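Local structure of fibronectin type III domain-containing protein (Simiduia agarivorans, 6P2K) at residues B[128-141]-B[153-166]. The protein is a family 74 glycoside hydrolase with seven-bladed beta-propeller architecture that binds zinc and probably cleaves beta-glucan chains such as xyloglucan. Sequence-based numbering, arbitrary orientation.
Sequences IGKFGETAAGPGQV and TVTFDSNSSTDRNV
One face of the Phe156 ring carries the backbone of Gly139, whose CA sits 3.9 Å from the ring centroid in a CH-pi contact; obliquely to the ring, CG2 of Val141 touches CE2 at 3.6 Å. The second flat group, the Arg164 guanidinium, takes Thr134 O at its edge and in its plane: NE (3.1 Å) and NH2 (3.0 Å) grip this one oxygen side-on. Two waters lie at the same group's edge, bound by NH1, one leading to Glu133 OE2 and the other to Pro138 O. Arg164 NH2 also forms a salt bridge with Glu133 OE2 at 2.8 Å, reached from above the carboxylate plane. With CG set between its backbone N and carbonyl carbon (chi1 73°), Arg164 runs extended as far as NE, its CD passing the CA of Gly137, to the carboxylate of Glu133 and the carbonyl of Thr134. A lysine in its place has a single nitrogen and would probably leave Thr134 O with at most one of its two donors and the water bridges to Glu133 and Pro138 broken. Gln140 NE2 gives a nearly straight bond (168°) to Thr155 OG1, 2.8 Å away, beside the methyl of Thr153. Strands 139-144 and 152-155 form the outer hairpin of a four-stranded propeller blade, and the chain then leads into strand 166-171, which opens the next blade. Buried Arg164 thus ties the linker between blades to the loop ahead of the hairpin, its charge probably balanced largely by Glu133, whose other oxygen accepts from Ser101 N.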
ATOM      1  N   ILE B 128      52.273  18.148  18.284  1.00 43.33           N
ATOM      2  CA  ILE B 128      53.608  18.087  18.870  1.00 46.36           C
ATOM      3  C   ILE B 128      53.872  19.262  19.805  1.00 48.02           C
ATOM      4  O   ILE B 128      54.759  19.184  20.662  1.00 51.27           O
ATOM      5  CB  ILE B 128      54.675  18.002  17.754  1.00 47.48           C
ATOM      6  CG1 ILE B 128      56.048  17.637  18.328  1.00 47.22           C
ATOM      7  CG2 ILE B 128      54.758  19.314  16.989  1.00 47.09           C
ATOM      8  CD1 ILE B 128      56.025  16.479  19.305  1.00 45.97           C
ATOM      9  N   GLY B 129      53.108  20.342  19.683  1.00 48.29           N
ATOM     10  CA  GLY B 129      53.319  21.501  20.521  1.00 49.96           C
ATOM     11  C   GLY B 129      52.468  21.596  21.768  1.00 51.59           C
ATOM     12  O   GLY B 129      52.558  22.601  22.480  1.00 58.42           O
ATOM     13  N   LYS B 130      51.654  20.579  22.070  1.00 45.44           N
ATOM     14  CA  LYS B 130      50.700  20.696  23.170  1.00 46.41           C
ATOM     15  C   LYS B 130      51.403  20.877  24.512  1.00 48.35           C
ATOM     16  O   LYS B 130      50.902  21.593  25.388  1.00 48.92           O
ATOM     17  CB  LYS B 130      49.781  19.474  23.205  1.00 45.83           C
ATOM     18  CG  LYS B 130      48.823  19.368  22.024  1.00 46.50           C
ATOM     19  CD  LYS B 130      47.726  20.421  22.073  1.00 51.05           C
ATOM     20  CE  LYS B 130      46.689  20.176  20.982  1.00 54.29           C
ATOM     21  NZ  LYS B 130      45.721  21.303  20.843  1.00 58.98           N
ATOM     22  N   PHE B 131      52.560  20.240  24.696  1.00 48.83           N
ATOM     23  CA  PHE B 131      53.337  20.383  25.923  1.00 47.13           C
ATOM     24  C   PHE B 131      54.607  21.206  25.718  1.00 53.48           C
ATOM     25  O   PHE B 131      55.565  21.067  26.486  1.00 54.18           O
ATOM     26  CB  PHE B 131      53.693  19.014  26.503  1.00 45.57           C
ATOM     27  CG  PHE B 131      52.504  18.183  26.898  1.00 43.37           C
ATOM     28  CD1 PHE B 131      51.878  18.380  28.119  1.00 43.68           C
ATOM     29  CD2 PHE B 131      52.029  17.187  26.060  1.00 41.18           C
ATOM     30  CE1 PHE B 131      50.792  17.608  28.492  1.00 41.90           C
ATOM     31  CE2 PHE B 131      50.943  16.413  26.425  1.00 46.35           C
ATOM     32  CZ  PHE B 131      50.323  16.623  27.643  1.00 39.77           C
ATOM     33  N   GLY B 132      54.641  22.050  24.687  1.00 50.85           N
ATOM     34  CA  GLY B 132      55.729  22.980  24.483  1.00 53.68           C
ATOM     35  C   GLY B 132      56.822  22.515  23.543  1.00 55.63           C
ATOM     36  O   GLY B 132      57.742  23.293  23.263  1.00 59.34           O
ATOM     37  N   GLU B 133      56.762  21.281  23.054  1.00 52.61           N
ATOM     38  CA  GLU B 133      57.770  20.812  22.118  1.00 54.97           C
ATOM     39  C   GLU B 133      57.584  21.473  20.754  1.00 56.90           C
ATOM     40  O   GLU B 133      56.532  22.035  20.442  1.00 60.07           O
ATOM     41  CB  GLU B 133      57.711  19.288  21.974  1.00 54.71           C
ATOM     42  CG  GLU B 133      58.433  18.517  23.070  1.00 55.90           C
ATOM     43  CD  GLU B 133      58.584  17.040  22.742  1.00 54.93           C
ATOM     44  OE1 GLU B 133      57.654  16.260  23.045  1.00 52.76           O
ATOM     45  OE2 GLU B 133      59.634  16.658  22.183  1.00 55.90           O
ATOM     46  N   THR B 134      58.633  21.406  19.937  1.00 57.81           N
ATOM     47  CA  THR B 134      58.586  21.896  18.568  1.00 59.27           C
ATOM     48  C   THR B 134      59.039  20.794  17.621  1.00 57.43           C
ATOM     49  O   THR B 134      59.886  19.965  17.966  1.00 55.94           O
ATOM     50  CB  THR B 134      59.467  23.146  18.361  1.00 62.86           C
ATOM     51  OG1 THR B 134      60.852  22.786  18.444  1.00 64.57           O
ATOM     52  CG2 THR B 134      59.158  24.207  19.407  1.00 64.57           C
ATOM     53  N   ALA B 135      58.455  20.790  16.420  1.00 55.99           N
ATOM     54  CA  ALA B 135      58.881  19.836  15.402  1.00 54.76           C
ATOM     55  C   ALA B 135      60.339  20.058  15.025  1.00 57.08           C
ATOM     56  O   ALA B 135      61.111  19.099  14.900  1.00 55.89           O
ATOM     57  CB  ALA B 135      57.983  19.944  14.170  1.00 54.52           C
ATOM     58  N   ALA B 136      60.736  21.315  14.852  1.00 59.91           N
ATOM     59  CA  ALA B 136      62.124  21.624  14.544  1.00 64.31           C
ATOM     60  C   ALA B 136      63.006  21.376  15.762  1.00 67.56           C
ATOM     61  O   ALA B 136      62.623  21.664  16.900  1.00 66.75           O
ATOM     62  CB  ALA B 136      62.257  23.075  14.083  1.00 66.60           C
ATOM     63  N   GLY B 137      64.194  20.831  15.516  1.00 69.01           N
ATOM     64  CA  GLY B 137      65.130  20.555  16.576  1.00 67.98           C
ATOM     65  C   GLY B 137      66.234  19.610  16.151  1.00 67.51           C
ATOM     66  O   GLY B 137      66.293  19.152  15.005  1.00 64.13           O
ATOM     67  N   PRO B 138      67.141  19.305  17.075  1.00 69.33           N
ATOM     68  CA  PRO B 138      68.226  18.372  16.756  1.00 67.09           C
ATOM     69  C   PRO B 138      67.719  16.942  16.675  1.00 68.29           C
ATOM     70  O   PRO B 138      66.916  16.499  17.500  1.00 61.45           O
ATOM     71  CB  PRO B 138      69.206  18.548  17.924  1.00 69.58           C
ATOM     72  CG  PRO B 138      68.744  19.783  18.660  1.00 70.37           C
ATOM     73  CD  PRO B 138      67.278  19.872  18.423  1.00 70.86           C
ATOM     74  N   GLY B 139      68.194  16.221  15.663  1.00 68.16           N
ATOM     75  CA  GLY B 139      67.894  14.808  15.550  1.00 64.82           C
ATOM     76  C   GLY B 139      68.554  14.050  16.684  1.00 66.15           C
ATOM     77  O   GLY B 139      69.787  14.098  16.836  1.00 65.13           O
ATOM     78  N   GLN B 140      67.758  13.363  17.498  1.00 63.39           N
ATOM     79  CA  GLN B 140      68.283  12.687  18.673  1.00 63.97           C
ATOM     80  C   GLN B 140      67.573  11.357  18.864  1.00 61.93           C
ATOM     81  O   GLN B 140      66.512  11.101  18.290  1.00 54.40           O
ATOM     82  CB  GLN B 140      68.142  13.556  19.929  1.00 60.62           C
ATOM     83  CG  GLN B 140      69.189  14.647  20.022  1.00 68.15           C
ATOM     84  CD  GLN B 140      69.120  15.406  21.325  1.00 71.03           C
ATOM     85  OE1 GLN B 140      68.037  15.689  21.834  1.00 70.68           O
ATOM     86  NE2 GLN B 140      70.282  15.736  21.880  1.00 68.42           N
ATOM     87  N   VAL B 141      68.181  10.512  19.691  1.00 64.21           N
ATOM     88  CA  VAL B 141      67.726   9.144  19.914  1.00 62.20           C
ATOM     89  C   VAL B 141      68.130   8.730  21.322  1.00 61.74           C
ATOM     90  O   VAL B 141      69.273   8.945  21.736  1.00 64.73           O
ATOM     91  CB  VAL B 141      68.312   8.179  18.861  1.00 65.41           C
ATOM     92  CG1 VAL B 141      68.425   6.774  19.424  1.00 67.70           C
ATOM     93  CG2 VAL B 141      67.457   8.178  17.596  1.00 62.16           C
ATOM     94  N   THR B 153      71.200  10.332  25.726  1.00 65.72           N
ATOM     95  CA  THR B 153      70.718  11.047  24.552  1.00 67.08           C
ATOM     96  C   THR B 153      71.830  11.085  23.509  1.00 72.06           C
ATOM     97  O   THR B 153      72.854  11.745  23.708  1.00 77.71           O
ATOM     98  CB  THR B 153      70.266  12.456  24.927  1.00 66.28           C
ATOM     99  OG1 THR B 153      69.405  12.389  26.069  1.00 64.36           O
ATOM    100  CG2 THR B 153      69.513  13.087  23.776  1.00 65.33           C
ATOM    101  N   VAL B 154      71.626  10.371  22.407  1.00 66.16           N
ATOM    102  CA  VAL B 154      72.559  10.361  21.288  1.00 68.45           C
ATOM    103  C   VAL B 154      72.030  11.311  20.225  1.00 73.60           C
ATOM    104  O   VAL B 154      70.885  11.179  19.776  1.00 64.77           O
ATOM    105  CB  VAL B 154      72.747   8.946  20.720  1.00 67.76           C
ATOM    106  CG1 VAL B 154      73.598   8.991  19.458  1.00 74.31           C
ATOM    107  CG2 VAL B 154      73.384   8.043  21.755  1.00 68.92           C
ATOM    108  N   THR B 155      72.856  12.272  19.826  1.00 70.94           N
ATOM    109  CA  THR B 155      72.515  13.221  18.778  1.00 71.02           C
ATOM    110  C   THR B 155      73.091  12.728  17.458  1.00 73.42           C
ATOM    111  O   THR B 155      74.249  12.299  17.406  1.00 75.78           O
ATOM    112  CB  THR B 155      73.063  14.615  19.105  1.00 74.07           C
ATOM    113  OG1 THR B 155      72.478  15.091  20.325  1.00 73.08           O
ATOM    114  CG2 THR B 155      72.756  15.592  17.977  1.00 74.48           C
ATOM    115  N   PHE B 156      72.283  12.774  16.396  1.00 70.07           N
ATOM    116  CA  PHE B 156      72.768  12.453  15.062  1.00 71.20           C
ATOM    117  C   PHE B 156      72.602  13.595  14.066  1.00 72.16           C
ATOM    118  O   PHE B 156      73.003  13.445  12.906  1.00 79.08           O
ATOM    119  CB  PHE B 156      72.090  11.181  14.522  1.00 69.11           C
ATOM    120  CG  PHE B 156      70.589  11.254  14.448  1.00 64.77           C
ATOM    121  CD1 PHE B 156      69.956  11.748  13.316  1.00 63.43           C
ATOM    122  CD2 PHE B 156      69.808  10.799  15.497  1.00 61.84           C
ATOM    123  CE1 PHE B 156      68.576  11.803  13.242  1.00 66.98           C
ATOM    124  CE2 PHE B 156      68.428  10.851  15.429  1.00 65.38           C
ATOM    125  CZ  PHE B 156      67.811  11.354  14.299  1.00 65.15           C
ATOM    126  N   ASP B 157      72.035  14.725  14.480  1.00 71.90           N
ATOM    127  CA  ASP B 157      71.997  15.918  13.643  1.00 73.47           C
ATOM    128  C   ASP B 157      71.926  17.136  14.551  1.00 81.93           C
ATOM    129  O   ASP B 157      71.098  17.181  15.466  1.00 81.17           O
ATOM    130  CB  ASP B 157      70.809  15.894  12.674  1.00 70.55           C
ATOM    131  CG  ASP B 157      70.733  17.145  11.818  1.00 72.28           C
ATOM    132  OD1 ASP B 157      70.101  18.130  12.254  1.00 72.00           O
ATOM    133  OD2 ASP B 157      71.314  17.146  10.711  1.00 82.34           O
ATOM    134  N   SER B 158      72.795  18.115  14.296  1.00 84.65           N
ATOM    135  CA  SER B 158      72.953  19.260  15.183  1.00 85.92           C
ATOM    136  C   SER B 158      72.011  20.411  14.865  1.00 86.66           C
ATOM    137  O   SER B 158      71.855  21.314  15.696  1.00 88.18           O
ATOM    138  CB  SER B 158      74.395  19.776  15.125  1.00 90.22           C
ATOM    139  OG  SER B 158      75.312  18.707  14.974  1.00 92.17           O
ATOM    140  N   ASN B 159      71.382  20.403  13.695  1.00 85.97           N
ATOM    141  CA  ASN B 159      70.581  21.542  13.276  1.00 87.76           C
ATOM    142  C   ASN B 159      69.252  21.574  14.023  1.00 84.86           C
ATOM    143  O   ASN B 159      68.498  20.595  14.017  1.00 81.10           O
ATOM    144  CB  ASN B 159      70.341  21.485  11.771  1.00 78.15           C
ATOM    145  CG  ASN B 159      69.945  22.824  11.204  1.00 83.17           C
ATOM    146  OD1 ASN B 159      69.616  23.749  11.945  1.00 84.73           O
ATOM    147  ND2 ASN B 159      69.970  22.938   9.882  1.00 83.84           N
ATOM    148  N   SER B 160      68.968  22.704  14.668  1.00 86.47           N
ATOM    149  CA  SER B 160      67.681  22.936  15.309  1.00 85.66           C
ATOM    150  C   SER B 160      66.697  23.659  14.400  1.00 85.51           C
ATOM    151  O   SER B 160      65.547  23.873  14.797  1.00 85.66           O
ATOM    152  CB  SER B 160      67.868  23.730  16.608  1.00 89.58           C
ATOM    153  OG  SER B 160      68.546  24.952  16.374  1.00 93.21           O
ATOM    154  N   SER B 161      67.113  24.045  13.197  1.00 85.17           N
ATOM    155  CA  SER B 161      66.205  24.643  12.230  1.00 84.17           C
ATOM    156  C   SER B 161      65.293  23.620  11.568  1.00 77.44           C
ATOM    157  O   SER B 161      64.355  24.010  10.861  1.00 75.87           O
ATOM    158  CB  SER B 161      67.012  25.379  11.152  1.00 88.33           C
ATOM    159  OG  SER B 161      67.709  24.472  10.304  1.00 90.57           O
ATOM    160  N   THR B 162      65.551  22.330  11.776  1.00 73.83           N
ATOM    161  CA  THR B 162      65.037  21.262  10.929  1.00 70.53           C
ATOM    162  C   THR B 162      64.175  20.274  11.703  1.00 65.10           C
ATOM    163  O   THR B 162      64.358  20.063  12.905  1.00 65.00           O
ATOM    164  CB  THR B 162      66.182  20.501  10.276  1.00 73.53           C
ATOM    165  OG1 THR B 162      67.075  20.053  11.301  1.00 78.01           O
ATOM    166  CG2 THR B 162      66.926  21.388   9.277  1.00 76.96           C
ATOM    167  N   ASP B 163      63.259  19.631  10.976  1.00 63.88           N
ATOM    168  CA  ASP B 163      62.311  18.700  11.580  1.00 58.78           C
ATOM    169  C   ASP B 163      63.008  17.399  11.960  1.00 55.27           C
ATOM    170  O   ASP B 163      63.693  16.785  11.136  1.00 55.90           O
ATOM    171  CB  ASP B 163      61.157  18.438  10.614  1.00 59.18           C
ATOM    172  CG  ASP B 163      60.065  17.574  11.216  1.00 57.01           C
ATOM    173  OD1 ASP B 163      60.334  16.396  11.530  1.00 54.80           O
ATOM    174  OD2 ASP B 163      58.937  18.083  11.390  1.00 55.28           O
ATOM    175  N   ARG B 164      62.802  16.968  13.206  1.00 56.64           N
ATOM    176  CA  ARG B 164      63.548  15.871  13.809  1.00 57.33           C
ATOM    177  C   ARG B 164      62.725  14.599  13.960  1.00 54.87           C
ATOM    178  O   ARG B 164      63.189  13.649  14.594  1.00 50.37           O
ATOM    179  CB  ARG B 164      64.084  16.305  15.174  1.00 58.73           C
ATOM    180  CG  ARG B 164      62.995  16.399  16.220  1.00 53.35           C
ATOM    181  CD  ARG B 164      63.295  17.416  17.303  1.00 55.31           C
ATOM    182  NE  ARG B 164      62.074  17.792  18.013  1.00 57.28           N
ATOM    183  CZ  ARG B 164      61.517  17.067  18.979  1.00 55.87           C
ATOM    184  NH1 ARG B 164      62.074  15.922  19.356  1.00 56.48           N
ATOM    185  NH2 ARG B 164      60.401  17.480  19.567  1.00 54.58           N
ATOM    186  N   ASN B 165      61.522  14.559  13.388  1.00 52.41           N
ATOM    187  CA  ASN B 165      60.635  13.411  13.546  1.00 47.98           C
ATOM    188  C   ASN B 165      61.290  12.142  13.014  1.00 48.57           C
ATOM    189  O   ASN B 165      61.693  12.084  11.849  1.00 52.45           O
ATOM    190  CB  ASN B 165      59.318  13.681  12.818  1.00 47.27           C
ATOM    191  CG  ASN B 165      58.215  12.718  13.214  1.00 46.17           C
ATOM    192  OD1 ASN B 165      58.399  11.859  14.074  1.00 40.17           O
ATOM    193  ND2 ASN B 165      57.056  12.862  12.582  1.00 44.43           N
ATOM    194  N   VAL B 166      61.408  11.131  13.873  1.00 46.15           N
ATOM    195  CA  VAL B 166      61.919   9.821  13.486  1.00 47.02           C
ATOM    196  C   VAL B 166      60.737   8.885  13.291  1.00 46.44           C
ATOM    197  O   VAL B 166      59.841   8.816  14.144  1.00 45.07           O
ATOM    198  CB  VAL B 166      62.897   9.261  14.532  1.00 49.53           C
ATOM    199  CG1 VAL B 166      63.336   7.856  14.144  1.00 50.19           C
ATOM    200  CG2 VAL B 166      64.100  10.178  14.677  1.00 48.59           C
TER
HETATM  201  O   HOH W   1      60.325  14.246  20.987  1.00 45.56           O
HETATM  202  O   HOH W   2      64.953  14.672  18.634  1.00 41.84           O
HETATM  203  O   HOH W   3      65.072  12.902  16.883  1.00 38.11           O